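Local coordinates for protein ammonium transporter (Kuenenia stuttgartiensis, PDB 6EU6) that probably senses ammonium at the cell membrane as the trimeric Amt-type sensor part of a signalling histidine kinase, at residues A[30-35]-A[41-46]; A[61-66]-A[94-99]; A[133-138]-A[171-176]; A[278-283]-A[293-298]. All blocks are in the same frame, centred on the assembly; numbering follows the deposited sequence.

Contact 1 (A[30-35]-A[41-46]). With SO4 (sulfate ion), chain H.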
loop_
_atom_site.group_PDB
_atom_site.type_symbol
_atom_site.label_atom_id
_atom_site.label_comp_id
_atom_site.label_asym_id
_atom_site.label_seq_id
_atom_site.Cartn_x
_atom_site.Cartn_y
_atom_site.Cartn_z
ATOM N N TYR A 30 -2.984 -5.638 11.818
ATOM C CA TYR A 30 -3.072 -5.176 13.206
ATOM C C TYR A 30 -3.619 -6.308 14.110
ATOM O O TYR A 30 -3.010 -6.665 15.148
ATOM C CB TYR A 30 -3.985 -3.964 13.248
ATOM C CG TYR A 30 -3.912 -3.195 14.518
ATOM C CD1 TYR A 30 -2.911 -2.274 14.698
ATOM C CD2 TYR A 30 -4.847 -3.415 15.571
ATOM C CE1 TYR A 30 -2.848 -1.486 15.817
ATOM C CE2 TYR A 30 -4.795 -2.639 16.746
ATOM C CZ TYR A 30 -3.785 -1.697 16.860
ATOM O OH TYR A 30 -3.629 -0.945 17.967
ATOM N N GLU A 31 -4.782 -6.853 13.721
ATOM C CA GLU A 31 -5.371 -7.865 14.519
ATOM C C GLU A 31 -4.500 -9.140 14.592
ATOM O O GLU A 31 -4.438 -9.738 15.662
ATOM C CB GLU A 31 -6.800 -8.230 14.085
ATOM C CG GLU A 31 -7.735 -7.019 14.029
ATOM C CD GLU A 31 -9.161 -7.331 13.468
ATOM O OE1 GLU A 31 -9.498 -8.605 13.435
ATOM O OE2 GLU A 31 -9.900 -6.294 13.130
ATOM N N THR A 32 -3.894 -9.559 13.468
ATOM C CA THR A 32 -3.037 -10.713 13.449
ATOM C C THR A 32 -1.832 -10.425 14.388
ATOM O O THR A 32 -1.491 -11.223 15.244
ATOM C CB THR A 32 -2.577 -11.006 12.068
ATOM O OG1 THR A 32 -3.672 -11.246 11.210
ATOM C CG2 THR A 32 -1.631 -12.261 12.036
ATOM N N GLY A 33 -1.235 -9.239 14.285
ATOM C CA GLY A 33 -0.155 -8.871 15.172
ATOM C C GLY A 33 -0.470 -8.961 16.652
ATOM O O GLY A 33 0.350 -9.412 17.476
ATOM N N PHE A 34 -1.650 -8.474 17.012
ATOM C CA PHE A 34 -2.137 -8.489 18.401
ATOM C C PHE A 34 -2.554 -9.918 18.872
ATOM O O PHE A 34 -2.784 -10.128 20.004
ATOM C CB PHE A 34 -3.332 -7.537 18.581
ATOM C CG PHE A 34 -2.971 -6.194 19.100
ATOM C CD1 PHE A 34 -2.486 -5.208 18.240
ATOM C CD2 PHE A 34 -3.141 -5.879 20.435
ATOM C CE1 PHE A 34 -2.159 -3.953 18.704
ATOM C CE2 PHE A 34 -2.806 -4.613 20.909
ATOM C CZ PHE A 34 -2.315 -3.646 20.035
ATOM N N SER A 35 -2.656 -10.851 17.980
ATOM C CA SER A 35 -3.174 -12.156 18.310
ATOM C C SER A 35 -2.033 -13.078 18.790
ATOM O O SER A 35 -0.845 -12.843 18.560
ATOM C CB SER A 35 -3.897 -12.766 17.101
ATOM O OG SER A 35 -3.090 -13.607 16.277
ATOM N N ILE A 41 -4.068 -17.602 11.747
ATOM C CA ILE A 41 -4.809 -18.044 10.567
ATOM C C ILE A 41 -6.254 -17.656 10.685
ATOM O O ILE A 41 -6.831 -17.142 9.676
ATOM C CB ILE A 41 -4.627 -19.587 10.288
ATOM C CG1 ILE A 41 -3.120 -19.903 10.076
ATOM C CG2 ILE A 41 -5.428 -20.013 9.055
ATOM C CD1 ILE A 41 -2.804 -21.414 10.025
ATOM N N SER A 42 -6.913 -17.910 11.829
ATOM C CA SER A 42 -8.347 -17.688 11.877
ATOM C C SER A 42 -8.612 -16.191 11.730
ATOM O O SER A 42 -9.575 -15.779 11.144
ATOM C CB SER A 42 -9.032 -18.118 13.182
ATOM O OG SER A 42 -8.436 -17.475 14.272
ATOM N N ILE A 43 -7.794 -15.366 12.357
ATOM C CA ILE A 43 -8.070 -13.970 12.323
ATOM C C ILE A 43 -7.808 -13.382 10.906
ATOM O O ILE A 43 -8.556 -12.511 10.445
ATOM C CB ILE A 43 -7.459 -13.251 13.563
ATOM C CG1 ILE A 43 -8.103 -11.877 13.756
ATOM C CG2 ILE A 43 -5.971 -13.191 13.478
ATOM C CD1 ILE A 43 -9.556 -11.898 14.253
ATOM N N ALA A 44 -6.809 -13.878 10.184
ATOM C CA ALA A 44 -6.584 -13.405 8.823
ATOM C C ALA A 44 -7.801 -13.721 7.959
ATOM O O ALA A 44 -8.327 -12.869 7.224
ATOM C CB ALA A 44 -5.319 -14.018 8.213
ATOM N N LEU A 45 -8.297 -14.930 8.092
ATOM C CA LEU A 45 -9.430 -15.378 7.309
ATOM C C LEU A 45 -10.750 -14.682 7.628
ATOM O O LEU A 45 -11.516 -14.415 6.699
ATOM C CB LEU A 45 -9.613 -16.874 7.442
ATOM C CG LEU A 45 -8.393 -17.586 6.851
ATOM C CD1 LEU A 45 -8.593 -19.075 7.063
ATOM C CD2 LEU A 45 -8.142 -17.276 5.377
ATOM N N ARG A 46 -11.032 -14.417 8.921
ATOM C CA ARG A 46 -12.246 -13.680 9.287
ATOM C C ARG A 46 -12.253 -12.290 8.674
ATOM O O ARG A 46 -13.285 -11.798 8.191
ATOM C CB ARG A 46 -12.414 -13.634 10.822
ATOM C CG ARG A 46 -12.795 -14.994 11.370
ATOM C CD ARG A 46 -12.497 -15.082 12.838
ATOM N NE ARG A 46 -12.781 -16.421 13.299
ATOM C CZ ARG A 46 -13.049 -16.778 14.551
ATOM N NH1 ARG A 46 -13.040 -15.897 15.581
ATOM N NH2 ARG A 46 -13.384 -18.048 14.762
HETATM S S SO4 H . -12.307 -20.025 12.310
HETATM O O1 SO4 H . -10.935 -20.000 11.869
HETATM O O2 SO4 H . -12.314 -20.411 13.761
HETATM O O3 SO4 H . -13.058 -21.028 11.522
HETATM O O4 SO4 H . -12.909 -18.718 11.947
#
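An antiparallel helical hairpin of the Amt fold, made by the end of helix 2-34 and the start of helix 40-67, closes here mainly on I43, set between E31, T32 and S35. The two short axes run at 166° to each other and approach to 9.0 Å. I43 puts CG1 anti to its backbone N (chi1 -163°), and that branch reaches E31, crossing it at about a right angle: CD1 lies 3.4 Å from E31 OE1. The other branch, CG2, points to the opposite helix beside T32 OG1, 3.8 Å away, and reaches S35 OG at 4.0 Å. The carboxylate that meets this aliphatic group is buried but not short of partners, since T112 and N47 hydrogen-bond to E31 OE1 and an ammonium ion, probably from the crystallisation liquor, to OE2. T32 OG1 likewise turns back to T28 O in its own helix. On helix 40-67, R46 leads away from the hairpin to a sulfate ion, probably of the same origin, while its NH2 also bonds S119 O. A leucine in place of R46 would probably leave both the sulfate and S119 O without this donor. The sulfate oxygen O4 lies at the guanidinium edge, in its plane, taking a bond of 2.7 Å from R46 NE at 159° and a weak one from NH2.

Contact 2 (A[61-66]-A[94-99])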
loop_
_atom_site.group_PDB
_atom_site.type_symbol
_atom_site.label_atom_id
_atom_site.label_comp_id
_atom_site.label_asym_id
_atom_site.label_seq_id
_atom_site.Cartn_x
_atom_site.Cartn_y
_atom_site.Cartn_z
ATOM N N VAL A 61 -28.734 -4.161 0.370
ATOM C CA VAL A 61 -29.658 -3.372 1.200
ATOM C C VAL A 61 -29.107 -2.199 1.953
ATOM O O VAL A 61 -29.804 -1.150 2.121
ATOM C CB VAL A 61 -30.466 -4.266 2.150
ATOM C CG1 VAL A 61 -31.093 -5.390 1.371
ATOM C CG2 VAL A 61 -29.617 -4.836 3.215
ATOM N N GLY A 62 -27.861 -2.309 2.398
ATOM C CA GLY A 62 -27.341 -1.257 3.287
ATOM C C GLY A 62 -27.352 0.136 2.704
ATOM O O GLY A 62 -27.767 1.101 3.344
ATOM N N PHE A 63 -26.845 0.282 1.478
ATOM C CA PHE A 63 -26.776 1.577 0.882
ATOM C C PHE A 63 -28.205 2.180 0.794
ATOM O O PHE A 63 -28.383 3.383 1.006
ATOM C CB PHE A 63 -26.128 1.536 -0.486
ATOM C CG PHE A 63 -25.951 2.899 -1.117
ATOM C CD1 PHE A 63 -24.796 3.662 -0.866
ATOM C CD2 PHE A 63 -26.936 3.453 -1.959
ATOM C CE1 PHE A 63 -24.629 4.903 -1.419
ATOM C CE2 PHE A 63 -26.800 4.717 -2.463
ATOM C CZ PHE A 63 -25.634 5.457 -2.231
ATOM N N GLY A 64 -29.197 1.362 0.450
ATOM C CA GLY A 64 -30.545 1.896 0.288
ATOM C C GLY A 64 -31.126 2.386 1.606
ATOM O O GLY A 64 -31.592 3.507 1.698
ATOM N N PHE A 65 -30.995 1.573 2.635
ATOM C CA PHE A 65 -31.451 1.960 3.961
ATOM C C PHE A 65 -30.793 3.244 4.422
ATOM O O PHE A 65 -31.424 4.063 5.104
ATOM C CB PHE A 65 -31.163 0.895 4.996
ATOM C CG PHE A 65 -32.073 -0.302 4.960
ATOM C CD1 PHE A 65 -33.298 -0.303 4.302
ATOM C CD2 PHE A 65 -31.718 -1.444 5.654
ATOM C CE1 PHE A 65 -34.124 -1.433 4.296
ATOM C CE2 PHE A 65 -32.567 -2.553 5.712
ATOM C CZ PHE A 65 -33.792 -2.562 5.010
ATOM N N MET A 66 -29.516 3.418 4.081
ATOM C CA MET A 66 -28.726 4.521 4.586
ATOM C C MET A 66 -28.971 5.834 3.804
ATOM O O MET A 66 -29.093 6.909 4.377
ATOM C CB MET A 66 -27.231 4.173 4.473
ATOM C CG MET A 66 -26.322 5.218 5.144
ATOM S SD MET A 66 -24.765 4.371 5.646
ATOM C CE MET A 66 -23.791 5.779 6.268
ATOM N N TYR A 94 -21.612 6.163 -8.729
ATOM C CA TYR A 94 -20.886 4.973 -8.346
ATOM C C TYR A 94 -19.697 5.226 -7.439
ATOM O O TYR A 94 -19.430 4.432 -6.603
ATOM C CB TYR A 94 -20.446 4.199 -9.564
ATOM C CG TYR A 94 -21.590 3.779 -10.392
ATOM C CD1 TYR A 94 -22.382 2.750 -9.999
ATOM C CD2 TYR A 94 -21.914 4.459 -11.525
ATOM C CE1 TYR A 94 -23.455 2.373 -10.743
ATOM C CE2 TYR A 94 -22.981 4.087 -12.281
ATOM C CZ TYR A 94 -23.748 3.051 -11.873
ATOM O OH TYR A 94 -24.803 2.682 -12.613
ATOM N N SER A 95 -19.009 6.332 -7.638
ATOM C CA SER A 95 -17.871 6.677 -6.821
ATOM C C SER A 95 -18.310 6.853 -5.373
ATOM O O SER A 95 -17.725 6.319 -4.492
ATOM C CB SER A 95 -17.193 7.906 -7.386
ATOM O OG SER A 95 -16.873 7.668 -8.726
ATOM N N PHE A 96 -19.362 7.624 -5.176
ATOM C CA PHE A 96 -19.958 7.820 -3.861
ATOM C C PHE A 96 -20.362 6.477 -3.296
ATOM O O PHE A 96 -20.158 6.188 -2.127
ATOM C CB PHE A 96 -21.181 8.691 -3.974
ATOM C CG PHE A 96 -21.830 8.965 -2.668
ATOM C CD1 PHE A 96 -21.358 9.972 -1.828
ATOM C CD2 PHE A 96 -22.902 8.207 -2.257
ATOM C CE1 PHE A 96 -22.008 10.229 -0.615
ATOM C CE2 PHE A 96 -23.541 8.436 -1.036
ATOM C CZ PHE A 96 -23.108 9.467 -0.224
ATOM N N PHE A 97 -21.019 5.658 -4.112
ATOM C CA PHE A 97 -21.501 4.368 -3.665
ATOM C C PHE A 97 -20.337 3.473 -3.148
ATOM O O PHE A 97 -20.447 2.868 -2.069
ATOM C CB PHE A 97 -22.200 3.668 -4.806
ATOM C CG PHE A 97 -22.975 2.481 -4.397
ATOM C CD1 PHE A 97 -22.399 1.244 -4.325
ATOM C CD2 PHE A 97 -24.337 2.588 -4.174
ATOM C CE1 PHE A 97 -23.121 0.126 -3.961
ATOM C CE2 PHE A 97 -25.071 1.465 -3.860
ATOM C CZ PHE A 97 -24.451 0.228 -3.717
ATOM N N PHE A 98 -19.218 3.457 -3.880
ATOM C CA PHE A 98 -18.145 2.586 -3.490
ATOM C C PHE A 98 -17.450 3.112 -2.241
ATOM O O PHE A 98 -17.061 2.321 -1.371
ATOM C CB PHE A 98 -17.139 2.402 -4.634
ATOM C CG PHE A 98 -16.043 1.420 -4.299
ATOM C CD1 PHE A 98 -16.340 0.122 -3.863
ATOM C CD2 PHE A 98 -14.726 1.816 -4.296
ATOM C CE1 PHE A 98 -15.349 -0.761 -3.462
ATOM C CE2 PHE A 98 -13.720 0.927 -3.912
ATOM C CZ PHE A 98 -14.030 -0.361 -3.508
ATOM N N PHE A 99 -17.259 4.423 -2.202
ATOM C CA PHE A 99 -16.765 5.115 -1.012
ATOM C C PHE A 99 -17.555 4.767 0.244
ATOM O O PHE A 99 -16.993 4.342 1.259
ATOM C CB PHE A 99 -16.712 6.602 -1.275
ATOM C CG PHE A 99 -15.995 7.405 -0.191
ATOM C CD1 PHE A 99 -14.623 7.448 -0.122
ATOM C CD2 PHE A 99 -16.703 8.106 0.746
ATOM C CE1 PHE A 99 -13.959 8.222 0.884
ATOM C CE2 PHE A 99 -16.061 8.882 1.721
ATOM C CZ PHE A 99 -14.670 8.912 1.811
#
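F63 of helix 40-67 lies against two phenylalanines of helix 93-114, within the helical bundle of the Amt fold. Its CB already touches the other helix, 3.5 Å from F97 CE2. With CG anti to the backbone N (chi1 -176°), the ring is carried across to the partner helix, and CG itself makes the closest approach, 3.2 Å to F97 CE2. Further out, CD1, CD2 and CE2 all stay by the same two F97 atoms, CD2 and CE2. F97 CD2 stands 3.3 Å above the F63 plane, over its centre. The planes are inclined at 40° with centroids 4.2 Å apart, so the pair is neither a parallel stack nor a T-shape. At the far end of the ring, CE1 and CZ keep F97 CD2 over their face and gain F96 at the F63 edge. Replacing F63 by an alanine would probably open a gap between the helices, taking from F97 the face it lies over and from F96 its neighbour at that edge. The cluster carries on past the two segments, because F67 meets both F63 and F96, while F148 stacks on F96. F97 also packs on L240 of a second subunit, so this packing reaches the subunit interface. At the outer end of F63, CE1 comes within 3.7 Å of F96 CE2.

Contact 3 (A[133-138]-A[171-176])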
loop_
_atom_site.group_PDB
_atom_site.type_symbol
_atom_site.label_atom_id
_atom_site.label_comp_id
_atom_site.label_asym_id
_atom_site.label_seq_id
_atom_site.Cartn_x
_atom_site.Cartn_y
_atom_site.Cartn_z
ATOM N N ALA A 133 -26.461 -4.718 7.367
ATOM C CA ALA A 133 -27.862 -4.713 6.876
ATOM C C ALA A 133 -28.779 -3.831 7.706
ATOM O O ALA A 133 -29.667 -3.259 7.138
ATOM C CB ALA A 133 -28.427 -6.157 6.826
ATOM N N ILE A 134 -28.504 -3.676 9.002
ATOM C CA ILE A 134 -29.413 -3.047 9.994
ATOM C C ILE A 134 -28.792 -1.918 10.806
ATOM O O ILE A 134 -29.106 -0.737 10.600
ATOM C CB ILE A 134 -30.034 -4.134 10.911
ATOM C CG1 ILE A 134 -31.011 -4.947 10.030
ATOM C CG2 ILE A 134 -30.867 -3.497 12.025
ATOM C CD1 ILE A 134 -31.091 -6.339 10.421
ATOM N N ILE A 135 -27.892 -2.268 11.691
ATOM C CA ILE A 135 -27.362 -1.283 12.667
ATOM C C ILE A 135 -26.704 -0.118 11.957
ATOM O O ILE A 135 -27.087 1.056 12.154
ATOM C CB ILE A 135 -26.397 -1.935 13.688
ATOM C CG1 ILE A 135 -27.131 -3.028 14.476
ATOM C CG2 ILE A 135 -25.759 -0.914 14.600
ATOM C CD1 ILE A 135 -26.234 -3.753 15.438
ATOM N N TYR A 136 -25.699 -0.432 11.112
ATOM C CA TYR A 136 -24.900 0.663 10.497
ATOM C C TYR A 136 -25.697 1.560 9.546
ATOM O O TYR A 136 -25.654 2.809 9.664
ATOM C CB TYR A 136 -23.622 0.066 9.823
ATOM C CG TYR A 136 -22.862 1.057 9.068
ATOM C CD1 TYR A 136 -22.057 1.962 9.715
ATOM C CD2 TYR A 136 -23.017 1.162 7.689
ATOM C CE1 TYR A 136 -21.391 2.940 9.012
ATOM C CE2 TYR A 136 -22.368 2.163 6.947
ATOM C CZ TYR A 136 -21.519 3.045 7.620
ATOM O OH TYR A 136 -20.807 4.018 6.915
ATOM N N PRO A 137 -26.359 0.976 8.548
ATOM C CA PRO A 137 -26.987 1.869 7.610
ATOM C C PRO A 137 -28.238 2.664 8.170
ATOM O O PRO A 137 -28.499 3.757 7.717
ATOM C CB PRO A 137 -27.447 0.935 6.469
ATOM C CG PRO A 137 -27.683 -0.376 7.143
ATOM C CD PRO A 137 -26.664 -0.440 8.289
ATOM N N ILE A 138 -28.944 2.127 9.149
ATOM C CA ILE A 138 -30.079 2.882 9.723
ATOM C C ILE A 138 -29.595 4.064 10.568
ATOM O O ILE A 138 -30.013 5.190 10.341
ATOM C CB ILE A 138 -31.023 1.953 10.520
ATOM C CG1 ILE A 138 -31.734 1.036 9.539
ATOM C CG2 ILE A 138 -32.034 2.786 11.319
ATOM C CD1 ILE A 138 -32.409 -0.183 10.155
ATOM N N HIS A 171 -17.041 4.425 13.548
ATOM C CA HIS A 171 -16.178 3.874 14.525
ATOM C C HIS A 171 -16.924 3.544 15.812
ATOM O O HIS A 171 -16.845 2.445 16.312
ATOM C CB HIS A 171 -15.027 4.872 14.688
ATOM C CG HIS A 171 -14.129 4.863 13.482
ATOM N ND1 HIS A 171 -13.360 3.777 13.135
ATOM C CD2 HIS A 171 -13.887 5.805 12.551
ATOM C CE1 HIS A 171 -12.683 4.049 12.042
ATOM N NE2 HIS A 171 -13.019 5.257 11.642
ATOM N N SER A 172 -17.635 4.500 16.396
ATOM C CA SER A 172 -18.410 4.152 17.635
ATOM C C SER A 172 -19.458 3.107 17.371
ATOM O O SER A 172 -19.610 2.124 18.144
ATOM C CB SER A 172 -18.989 5.379 18.322
ATOM O OG SER A 172 -17.919 6.177 18.786
ATOM N N ILE A 173 -20.158 3.239 16.262
ATOM C CA ILE A 173 -21.157 2.228 15.930
ATOM C C ILE A 173 -20.564 0.834 15.858
ATOM O O ILE A 173 -21.082 -0.115 16.448
ATOM C CB ILE A 173 -21.838 2.603 14.596
ATOM C CG1 ILE A 173 -22.786 3.801 14.840
ATOM C CG2 ILE A 173 -22.604 1.411 14.002
ATOM C CD1 ILE A 173 -24.127 3.453 15.528
ATOM N N GLY A 174 -19.484 0.676 15.090
ATOM C CA GLY A 174 -18.804 -0.599 15.044
ATOM C C GLY A 174 -18.224 -1.035 16.379
ATOM O O GLY A 174 -18.278 -2.221 16.706
ATOM N N GLY A 175 -17.704 -0.078 17.169
ATOM C CA GLY A 175 -17.051 -0.388 18.427
ATOM C C GLY A 175 -18.078 -0.878 19.496
ATOM O O GLY A 175 -17.776 -1.794 20.241
ATOM N N TRP A 176 -19.267 -0.267 19.556
ATOM C CA TRP A 176 -20.319 -0.688 20.508
ATOM C C TRP A 176 -20.931 -2.045 20.130
ATOM O O TRP A 176 -21.243 -2.878 20.999
ATOM C CB TRP A 176 -21.420 0.402 20.642
ATOM C CG TRP A 176 -20.921 1.733 21.098
ATOM C CD1 TRP A 176 -21.324 2.950 20.628
ATOM C CD2 TRP A 176 -19.895 2.011 22.061
ATOM N NE1 TRP A 176 -20.628 3.939 21.231
ATOM C CE2 TRP A 176 -19.779 3.416 22.143
ATOM C CE3 TRP A 176 -19.128 1.231 22.929
ATOM C CZ2 TRP A 176 -18.880 4.039 22.972
ATOM C CZ3 TRP A 176 -18.250 1.864 23.777
ATOM C CH2 TRP A 176 -18.125 3.245 23.775
#
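I173 of helix 167-185 meets I135 and Y136 of helix 121-144 deep in the helical bundle of the Amt fold, where the latter helix is irregular: a wider pi-type turn at 133-135 is followed by a kink at P137, whose nitrogen has no bond to the preceding turn. The tighter half of the contact is methyl against methyl. I135 CG2 and I173 CG2 lie 4.0 Å apart; with CG1 beside the backbone N in both (chi1 -60° and -73°), CG2 is left anti to N and meets the neighbouring helix. The two side chains cross at a slant. The looser half belongs to Y136. Its ring receives the same I173 methyl at the edge, near its plane, while the nearest atom of the residue is the backbone CA, 4.3 Å from I173 CG2. Neither half faces solvent, for all three touching residues are buried, and around Y136 other helices pack: F103, A104 and A107 of helix 93-114, with M66 of helix 40-67. Helix 353-385 also takes up backbone carbonyls from both segments, W370 NE1 bonding I135 O and S371 OG bonding I173 O. Helix 167-185 also carries H171, whose ND1 pairs with H326 ND1, consistent with the twin-histidine motif of Amt pores. On the ring itself, the atom nearest to I173 CG2 is Y136 CD1, at 4.4 Å.

Contact 4 (A[278-283]-A[293-298])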
loop_
_atom_site.group_PDB
_atom_site.type_symbol
_atom_site.label_atom_id
_atom_site.label_comp_id
_atom_site.label_asym_id
_atom_site.label_seq_id
_atom_site.Cartn_x
_atom_site.Cartn_y
_atom_site.Cartn_z
ATOM N N VAL A 278 -9.262 7.982 14.974
ATOM C CA VAL A 278 -10.718 7.833 15.067
ATOM C C VAL A 278 -11.308 9.190 15.459
ATOM O O VAL A 278 -12.200 9.698 14.794
ATOM C CB VAL A 278 -11.113 6.730 16.045
ATOM C CG1 VAL A 278 -12.594 6.861 16.413
ATOM C CG2 VAL A 278 -10.838 5.329 15.444
ATOM N N ALA A 279 -10.704 9.852 16.440
ATOM C CA ALA A 279 -11.277 11.082 16.943
ATOM C C ALA A 279 -11.285 12.196 15.939
ATOM O O ALA A 279 -12.310 12.922 15.776
ATOM C CB ALA A 279 -10.579 11.522 18.213
ATOM N N ILE A 280 -10.174 12.323 15.201
ATOM C CA ILE A 280 -10.055 13.404 14.233
ATOM C C ILE A 280 -10.965 13.206 13.013
ATOM O O ILE A 280 -11.277 14.148 12.315
ATOM C CB ILE A 280 -8.604 13.657 13.829
ATOM C CG1 ILE A 280 -8.457 15.037 13.268
ATOM C CG2 ILE A 280 -8.142 12.636 12.760
ATOM C CD1 ILE A 280 -8.657 16.136 14.286
ATOM N N THR A 281 -11.467 11.987 12.845
ATOM C CA THR A 281 -12.402 11.653 11.800
ATOM C C THR A 281 -13.700 12.449 11.927
ATOM O O THR A 281 -14.465 12.600 10.941
ATOM C CB THR A 281 -12.660 10.096 11.814
ATOM O OG1 THR A 281 -11.433 9.436 11.393
ATOM C CG2 THR A 281 -13.554 9.667 10.850
ATOM N N ALA A 282 -14.012 12.913 13.132
ATOM C CA ALA A 282 -15.298 13.668 13.322
ATOM C C ALA A 282 -15.186 15.072 12.774
ATOM O O ALA A 282 -16.192 15.674 12.462
ATOM C CB ALA A 282 -15.647 13.786 14.791
ATOM N N SER A 283 -13.976 15.625 12.736
ATOM C CA SER A 283 -13.835 17.048 12.614
ATOM C C SER A 283 -12.701 17.526 11.749
ATOM O O SER A 283 -12.430 18.726 11.689
ATOM C CB SER A 283 -13.655 17.645 14.004
ATOM O OG SER A 283 -12.420 17.230 14.541
ATOM N N VAL A 293 -3.842 18.797 16.909
ATOM C CA VAL A 293 -2.849 18.402 17.889
ATOM C C VAL A 293 -3.483 18.237 19.314
ATOM O O VAL A 293 -3.269 17.231 20.019
ATOM C CB VAL A 293 -1.692 19.386 17.880
ATOM C CG1 VAL A 293 -0.828 19.183 19.127
ATOM C CG2 VAL A 293 -0.863 19.248 16.648
ATOM N N ALA A 294 -4.302 19.204 19.719
ATOM C CA ALA A 294 -4.966 19.122 21.039
ATOM C C ALA A 294 -5.906 17.931 21.115
ATOM O O ALA A 294 -5.943 17.219 22.124
ATOM C CB ALA A 294 -5.678 20.415 21.338
ATOM N N ILE A 295 -6.693 17.717 20.069
ATOM C CA ILE A 295 -7.622 16.543 20.011
ATOM C C ILE A 295 -6.827 15.220 20.129
ATOM O O ILE A 295 -7.219 14.336 20.872
ATOM C CB ILE A 295 -8.488 16.532 18.755
ATOM C CG1 ILE A 295 -9.433 17.775 18.784
ATOM C CG2 ILE A 295 -9.313 15.214 18.633
ATOM C CD1 ILE A 295 -10.055 18.134 17.435
ATOM N N GLY A 296 -5.683 15.128 19.441
ATOM C CA GLY A 296 -4.820 13.962 19.513
ATOM C C GLY A 296 -4.282 13.706 20.919
ATOM O O GLY A 296 -4.314 12.576 21.405
ATOM N N LEU A 297 -3.771 14.754 21.542
ATOM C CA LEU A 297 -3.210 14.690 22.884
ATOM C C LEU A 297 -4.247 14.216 23.901
ATOM O O LEU A 297 -4.055 13.231 24.624
ATOM C CB LEU A 297 -2.699 16.047 23.235
ATOM C CG LEU A 297 -2.229 16.349 24.650
ATOM C CD1 LEU A 297 -1.510 17.706 24.574
ATOM C CD2 LEU A 297 -3.341 16.374 25.702
ATOM N N ILE A 298 -5.390 14.836 23.878
ATOM C CA ILE A 298 -6.459 14.478 24.781
ATOM C C ILE A 298 -6.974 13.044 24.521
ATOM O O ILE A 298 -7.175 12.254 25.446
ATOM C CB ILE A 298 -7.624 15.431 24.564
ATOM C CG1 ILE A 298 -7.294 16.825 25.069
ATOM C CG2 ILE A 298 -8.890 14.907 25.293
ATOM C CD1 ILE A 298 -8.294 17.869 24.518
#
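I295 and I280 meet end to end at about a right angle, their CD1 methyls 4.0 Å apart. The two side chains reach each other by different routes: in I295, CG1 stands anti to the carbonyl carbon (chi1 -65°), whereas in I280 it stands anti to the backbone N (chi1 -159°), which brings its CD1 nearer to the partner helix than its CB direction suggests. The other branch of I295 is used separately. Its CG2 rests on the single methyl of A279, 3.9 Å from CB. One isoleucine thus divides its branches, CG2 going to A279 and CD1 to I280 and S283. This joins helix 266-280 to helix 289-312, consecutive helices of the Amt bundle. Close by, T281 and A282 bond by their backbones to the chain at A165 and F164 respectively. The same I295 is also touched by F340 of helix 322-340, while A245 of helix 234-261 packs on I280. Three residues on from I280, S283 directs its CB toward I295. There S283 OG lies 3.8 Å from I295 CD1, a polar atom beside a methyl.

From the N terminus the chain first closes contact 1, a short hairpin between the first two long helices, 2-34 and 40-67. Helix 40-67 then runs on to contact 2, which closes a longer loop onto helix 93-114, so one helix serves both, with centres 28 Å apart. Contact 3 follows, pairing helices 121-144 and 167-185, and contact 4 joins 266-280 to 289-312 as another local closure. All four are in series, and none nests or crosses. Contacts 2 and 3 touch directly, M66 packing on Y136 and P137; contact 3 meets contact 4 through H171 against V278 and T281. Contacts 1 and 2 also reach the second subunit.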